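Long-range contact in enterobactin synthetase component F-related protein (Vibrio cholerae serotype O1, PDB 4OXI), which probably activates glycine with ATP as glycyl-adenylate, serving a lipopolysaccharide modification pathway that gives resistance to antimicrobial peptides: residues V487-W501 with S510-W522. Numbering follows the deposited sequence.
Sequences VRRVTQAHSVAIVPW and SGTVAFVDTHTQW
Val499 meets Phe515 on one face of an antiparallel strand pair, a worked example of bumps fitted to hollows. The N-to-C directions of the short segments 496-500 and 512-516 differ by 156°, near antiparallel, and on this face CG2 of Val499 comes to the edge of the Phe515 ring, 3.8 Å from its CE2. Val513 fills the next hollow by forking: with CG1 anti to its carbonyl carbon (chi1 -55°), that methyl reaches CB of Trp501, while CG2 of Val513 lies 4.0 Å from CB of Val499. Helix 560-568 covers this face through Leu563 and Leu567.

On the other face small residues make the hollows. CD1 of Ile498 drops onto CB of Ala514 at 4.0 Å, and its CG2 branch leans on CB of Thr512. Further along, Val516 lies against Val487, Ala493 and Val496, its CG1 4.4 Å from CG1 of Val487, where helix 480-491 packs against this side of the pair.

Asp517 turns its carboxylate toward the backbone amides of His494 and Ser495. OD2 of Asp517 accepts from N of Ser495 (2.9 Å) on its anti lone pair, and weakly from N of His494. Thr520 OG1 donates to Thr491 O at the helix end (2.9 Å), and its CG2 faces CB of Ala493. Helix 480-491 leading into a beta hairpin, with strand 543-546 parallel to 512-516, is characteristic of the small C-terminal subdomain of adenylate-forming enzymes.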
loop_
_atom_site.group_PDB
_atom_site.type_symbol
_atom_site.label_atom_id
_atom_site.label_comp_id
_atom_site.label_asym_id
_atom_site.label_seq_id
_atom_site.Cartn_x
_atom_site.Cartn_y
_atom_site.Cartn_z
ATOM N N VAL A 487 -1.925 -24.115 5.569
ATOM C CA VAL A 487 -2.363 -25.351 4.919
ATOM C C VAL A 487 -1.881 -26.585 5.699
ATOM O O VAL A 487 -2.629 -27.551 5.847
ATOM C CB VAL A 487 -1.940 -25.399 3.427
ATOM C CG1 VAL A 487 -2.136 -26.787 2.848
ATOM C CG2 VAL A 487 -2.718 -24.359 2.614
ATOM N N ARG A 488 -0.650 -26.532 6.216
ATOM C CA ARG A 488 -0.122 -27.592 7.084
ATOM C C ARG A 488 -0.989 -27.828 8.318
ATOM O O ARG A 488 -1.291 -28.976 8.651
ATOM C CB ARG A 488 1.312 -27.290 7.538
ATOM C CG ARG A 488 2.377 -27.814 6.602
ATOM C CD ARG A 488 3.796 -27.584 7.139
ATOM N NE ARG A 488 4.750 -27.797 6.057
ATOM C CZ ARG A 488 5.212 -28.992 5.694
ATOM N NH1 ARG A 488 4.836 -30.085 6.357
ATOM N NH2 ARG A 488 6.058 -29.099 4.672
ATOM N N ARG A 489 -1.360 -26.744 8.999
ATOM C CA ARG A 489 -2.229 -26.814 10.175
ATOM C C ARG A 489 -3.563 -27.472 9.846
ATOM O O ARG A 489 -4.014 -28.374 10.548
ATOM C CB ARG A 489 -2.530 -25.409 10.708
ATOM C CG ARG A 489 -1.566 -24.885 11.754
ATOM C CD ARG A 489 -2.283 -23.910 12.701
ATOM N NE ARG A 489 -3.064 -22.900 11.986
ATOM C CZ ARG A 489 -2.588 -21.718 11.592
ATOM N NH1 ARG A 489 -3.374 -20.863 10.952
ATOM N NH2 ARG A 489 -1.330 -21.381 11.841
ATOM N N VAL A 490 -4.189 -26.992 8.776
ATOM C CA VAL A 490 -5.536 -27.393 8.408
ATOM C C VAL A 490 -5.579 -28.831 7.863
ATOM O O VAL A 490 -6.512 -29.578 8.142
ATOM C CB VAL A 490 -6.131 -26.395 7.391
ATOM C CG1 VAL A 490 -7.424 -26.912 6.823
ATOM C CG2 VAL A 490 -6.339 -25.024 8.041
ATOM N N THR A 491 -4.567 -29.227 7.102
ATOM C CA THR A 491 -4.558 -30.570 6.542
ATOM C C THR A 491 -3.855 -31.609 7.404
ATOM O O THR A 491 -4.099 -32.803 7.239
ATOM C CB THR A 491 -3.929 -30.597 5.144
ATOM O OG1 THR A 491 -2.524 -30.331 5.242
ATOM C CG2 THR A 491 -4.605 -29.561 4.248
ATOM N N GLN A 492 -2.980 -31.164 8.303
ATOM C CA GLN A 492 -2.155 -32.070 9.109
ATOM C C GLN A 492 -1.249 -32.935 8.235
ATOM O O GLN A 492 -0.717 -33.949 8.693
ATOM C CB GLN A 492 -3.013 -32.956 10.037
ATOM C CG GLN A 492 -3.684 -32.207 11.196
ATOM C CD GLN A 492 -2.680 -31.481 12.072
ATOM O OE1 GLN A 492 -1.780 -32.098 12.650
ATOM N NE2 GLN A 492 -2.821 -30.160 12.166
ATOM N N ALA A 493 -1.071 -32.524 6.980
ATOM C CA ALA A 493 -0.186 -33.220 6.049
ATOM C C ALA A 493 1.283 -33.165 6.475
ATOM O O ALA A 493 1.725 -32.208 7.107
ATOM C CB ALA A 493 -0.344 -32.649 4.638
ATOM N N HIS A 494 2.039 -34.190 6.105
ATOM C CA HIS A 494 3.464 -34.240 6.398
ATOM C C HIS A 494 4.230 -33.352 5.430
ATOM O O HIS A 494 5.210 -32.698 5.790
ATOM C CB HIS A 494 3.977 -35.675 6.270
ATOM C CG HIS A 494 5.438 -35.816 6.563
ATOM N ND1 HIS A 494 6.405 -35.778 5.580
ATOM C CD2 HIS A 494 6.100 -35.970 7.737
ATOM C CE1 HIS A 494 7.599 -35.911 6.133
ATOM N NE2 HIS A 494 7.442 -36.028 7.441
ATOM N N SER A 495 3.772 -33.344 4.185
ATOM C CA SER A 495 4.453 -32.635 3.119
ATOM C C SER A 495 3.469 -31.704 2.391
ATOM O O SER A 495 2.344 -32.106 2.060
ATOM C CB SER A 495 5.077 -33.657 2.167
ATOM O OG SER A 495 5.633 -33.022 1.032
ATOM N N VAL A 496 3.881 -30.453 2.172
ATOM C CA VAL A 496 3.017 -29.429 1.568
ATOM C C VAL A 496 3.849 -28.462 0.732
ATOM O O VAL A 496 4.892 -27.997 1.187
ATOM C CB VAL A 496 2.303 -28.573 2.636
ATOM C CG1 VAL A 496 1.587 -27.403 1.987
ATOM C CG2 VAL A 496 1.328 -29.384 3.453
ATOM N N ALA A 497 3.393 -28.159 -0.482
ATOM C CA ALA A 497 4.015 -27.113 -1.297
ATOM C C ALA A 497 2.957 -26.130 -1.799
ATOM O O ALA A 497 1.870 -26.550 -2.229
ATOM C CB ALA A 497 4.764 -27.718 -2.472
ATOM N N ILE A 498 3.257 -24.833 -1.733
ATOM C CA ILE A 498 2.342 -23.819 -2.253
ATOM C C ILE A 498 2.975 -23.225 -3.506
ATOM O O ILE A 498 4.121 -22.793 -3.475
ATOM C CB ILE A 498 2.054 -22.711 -1.225
ATOM C CG1 ILE A 498 1.612 -23.310 0.104
ATOM C CG2 ILE A 498 0.999 -21.744 -1.749
ATOM C CD1 ILE A 498 0.224 -23.998 0.078
ATOM N N VAL A 499 2.238 -23.225 -4.612
ATOM C CA VAL A 499 2.795 -22.813 -5.891
ATOM C C VAL A 499 1.972 -21.678 -6.481
ATOM O O VAL A 499 0.748 -21.784 -6.563
ATOM C CB VAL A 499 2.790 -23.977 -6.894
ATOM C CG1 VAL A 499 3.333 -23.522 -8.224
ATOM C CG2 VAL A 499 3.612 -25.134 -6.360
ATOM N N PRO A 500 2.639 -20.578 -6.874
ATOM C CA PRO A 500 1.946 -19.510 -7.608
ATOM C C PRO A 500 1.472 -20.054 -8.947
ATOM O O PRO A 500 2.299 -20.554 -9.717
ATOM C CB PRO A 500 3.045 -18.469 -7.840
ATOM C CG PRO A 500 4.065 -18.747 -6.759
ATOM C CD PRO A 500 4.049 -20.243 -6.603
ATOM N N TRP A 501 0.174 -19.946 -9.212
ATOM C CA TRP A 501 -0.431 -20.493 -10.426
ATOM C C TRP A 501 -1.894 -20.066 -10.501
ATOM O O TRP A 501 -2.589 -20.089 -9.486
ATOM C CB TRP A 501 -0.362 -22.023 -10.415
ATOM C CG TRP A 501 -0.739 -22.596 -11.728
ATOM C CD1 TRP A 501 -1.979 -23.038 -12.119
ATOM C CD2 TRP A 501 0.124 -22.752 -12.859
ATOM N NE1 TRP A 501 -1.928 -23.462 -13.429
ATOM C CE2 TRP A 501 -0.649 -23.296 -13.904
ATOM C CE3 TRP A 501 1.476 -22.477 -13.090
ATOM C CZ2 TRP A 501 -0.105 -23.582 -15.160
ATOM C CZ3 TRP A 501 2.015 -22.758 -14.339
ATOM C CH2 TRP A 501 1.225 -23.305 -15.356
ATOM N N SER A 510 -1.898 -15.037 -10.582
ATOM C CA SER A 510 -3.206 -14.548 -10.150
ATOM C C SER A 510 -3.762 -15.347 -8.972
ATOM O O SER A 510 -4.811 -14.996 -8.419
ATOM C CB SER A 510 -4.203 -14.577 -11.317
ATOM O OG SER A 510 -4.241 -15.861 -11.928
ATOM N N GLY A 511 -3.067 -16.419 -8.595
ATOM C CA GLY A 511 -3.540 -17.305 -7.537
ATOM C C GLY A 511 -2.465 -18.274 -7.070
ATOM O O GLY A 511 -1.312 -18.209 -7.530
ATOM N N THR A 512 -2.834 -19.164 -6.148
ATOM C CA THR A 512 -1.941 -20.235 -5.689
ATOM C C THR A 512 -2.623 -21.594 -5.827
ATOM O O THR A 512 -3.851 -21.677 -5.875
ATOM C CB THR A 512 -1.539 -20.073 -4.195
ATOM O OG1 THR A 512 -2.711 -20.119 -3.364
ATOM C CG2 THR A 512 -0.787 -18.757 -3.970
ATOM N N VAL A 513 -1.828 -22.657 -5.887
ATOM C CA VAL A 513 -2.375 -24.001 -5.756
ATOM C C VAL A 513 -1.602 -24.764 -4.682
ATOM O O VAL A 513 -0.430 -24.469 -4.412
ATOM C CB VAL A 513 -2.377 -24.801 -7.098
ATOM C CG1 VAL A 513 -3.105 -24.038 -8.187
ATOM C CG2 VAL A 513 -0.981 -25.115 -7.528
ATOM N N ALA A 514 -2.258 -25.738 -4.058
ATOM C CA ALA A 514 -1.616 -26.499 -2.996
ATOM C C ALA A 514 -1.364 -27.955 -3.406
ATOM O O ALA A 514 -2.223 -28.585 -4.026
ATOM C CB ALA A 514 -2.448 -26.423 -1.727
ATOM N N PHE A 515 -0.177 -28.467 -3.081
ATOM C CA PHE A 515 0.128 -29.894 -3.185
ATOM C C PHE A 515 0.302 -30.463 -1.791
ATOM O O PHE A 515 1.071 -29.930 -0.987
ATOM C CB PHE A 515 1.417 -30.134 -3.970
ATOM C CG PHE A 515 1.322 -29.763 -5.417
ATOM C CD1 PHE A 515 1.002 -30.722 -6.370
ATOM C CD2 PHE A 515 1.546 -28.454 -5.832
ATOM C CE1 PHE A 515 0.909 -30.391 -7.710
ATOM C CE2 PHE A 515 1.453 -28.109 -7.181
ATOM C CZ PHE A 515 1.136 -29.085 -8.119
ATOM N N VAL A 516 -0.425 -31.532 -1.492
ATOM C CA VAL A 516 -0.260 -32.221 -0.217
ATOM C C VAL A 516 0.116 -33.672 -0.491
ATOM O O VAL A 516 -0.076 -34.171 -1.599
ATOM C CB VAL A 516 -1.535 -32.161 0.621
ATOM C CG1 VAL A 516 -1.917 -30.703 0.890
ATOM C CG2 VAL A 516 -2.675 -32.898 -0.092
ATOM N N ASP A 517 0.674 -34.344 0.501
ATOM C CA ASP A 517 1.060 -35.731 0.301
ATOM C C ASP A 517 -0.175 -36.635 0.175
ATOM O O ASP A 517 -1.315 -36.188 0.378
ATOM C CB ASP A 517 1.979 -36.192 1.433
ATOM C CG ASP A 517 1.314 -36.115 2.788
ATOM O OD1 ASP A 517 0.249 -36.747 2.968
ATOM O OD2 ASP A 517 1.855 -35.423 3.678
ATOM N N THR A 518 0.060 -37.902 -0.155
ATOM C CA THR A 518 -1.014 -38.860 -0.411
ATOM C C THR A 518 -1.442 -39.625 0.845
ATOM O O THR A 518 -2.297 -40.512 0.769
ATOM C CB THR A 518 -0.586 -39.877 -1.485
ATOM O OG1 THR A 518 0.720 -40.378 -1.161
ATOM C CG2 THR A 518 -0.536 -39.223 -2.863
ATOM N N HIS A 519 -0.869 -39.280 1.997
ATOM C CA HIS A 519 -1.159 -40.003 3.241
ATOM C C HIS A 519 -2.192 -39.318 4.114
ATOM O O HIS A 519 -2.612 -39.866 5.131
ATOM C CB HIS A 519 0.114 -40.186 4.061
ATOM C CG HIS A 519 1.227 -40.798 3.284
ATOM N ND1 HIS A 519 2.387 -40.115 2.982
ATOM C CD2 HIS A 519 1.342 -42.019 2.706
ATOM C CE1 HIS A 519 3.179 -40.899 2.271
ATOM N NE2 HIS A 519 2.569 -42.057 2.087
ATOM N N THR A 520 -2.586 -38.109 3.738
ATOM C CA THR A 520 -3.510 -37.358 4.562
ATOM C C THR A 520 -4.921 -37.581 4.034
ATOM O O THR A 520 -5.124 -37.693 2.822
ATOM C CB THR A 520 -3.130 -35.853 4.610
ATOM O OG1 THR A 520 -3.899 -35.187 5.623
ATOM C CG2 THR A 520 -3.365 -35.190 3.264
ATOM N N GLN A 521 -5.890 -37.688 4.939
ATOM C CA GLN A 521 -7.262 -37.950 4.525
ATOM C C GLN A 521 -7.789 -36.832 3.634
ATOM O O GLN A 521 -7.796 -35.674 4.028
ATOM C CB GLN A 521 -8.180 -38.119 5.733
ATOM C CG GLN A 521 -9.575 -38.577 5.327
ATOM C CD GLN A 521 -10.578 -38.473 6.456
ATOM O OE1 GLN A 521 -10.205 -38.307 7.624
ATOM N NE2 GLN A 521 -11.865 -38.566 6.114
ATOM N N TRP A 522 -8.231 -37.182 2.434
ATOM C CA TRP A 522 -8.632 -36.178 1.452
ATOM C C TRP A 522 -9.960 -35.512 1.834
ATOM O O TRP A 522 -11.027 -36.088 1.637
ATOM C CB TRP A 522 -8.717 -36.836 0.081
ATOM C CG TRP A 522 -8.989 -35.920 -1.068
ATOM C CD1 TRP A 522 -10.166 -35.792 -1.760
ATOM C CD2 TRP A 522 -8.056 -35.038 -1.698
ATOM N NE1 TRP A 522 -10.021 -34.873 -2.775
ATOM C CE2 TRP A 522 -8.736 -34.392 -2.754
ATOM C CE3 TRP A 522 -6.712 -34.718 -1.462
ATOM C CZ2 TRP A 522 -8.112 -33.448 -3.576
ATOM C CZ3 TRP A 522 -6.097 -33.779 -2.279
ATOM C CH2 TRP A 522 -6.796 -33.157 -3.323
HETATM O O HOH W 1 -4.742 -20.664 -8.522
#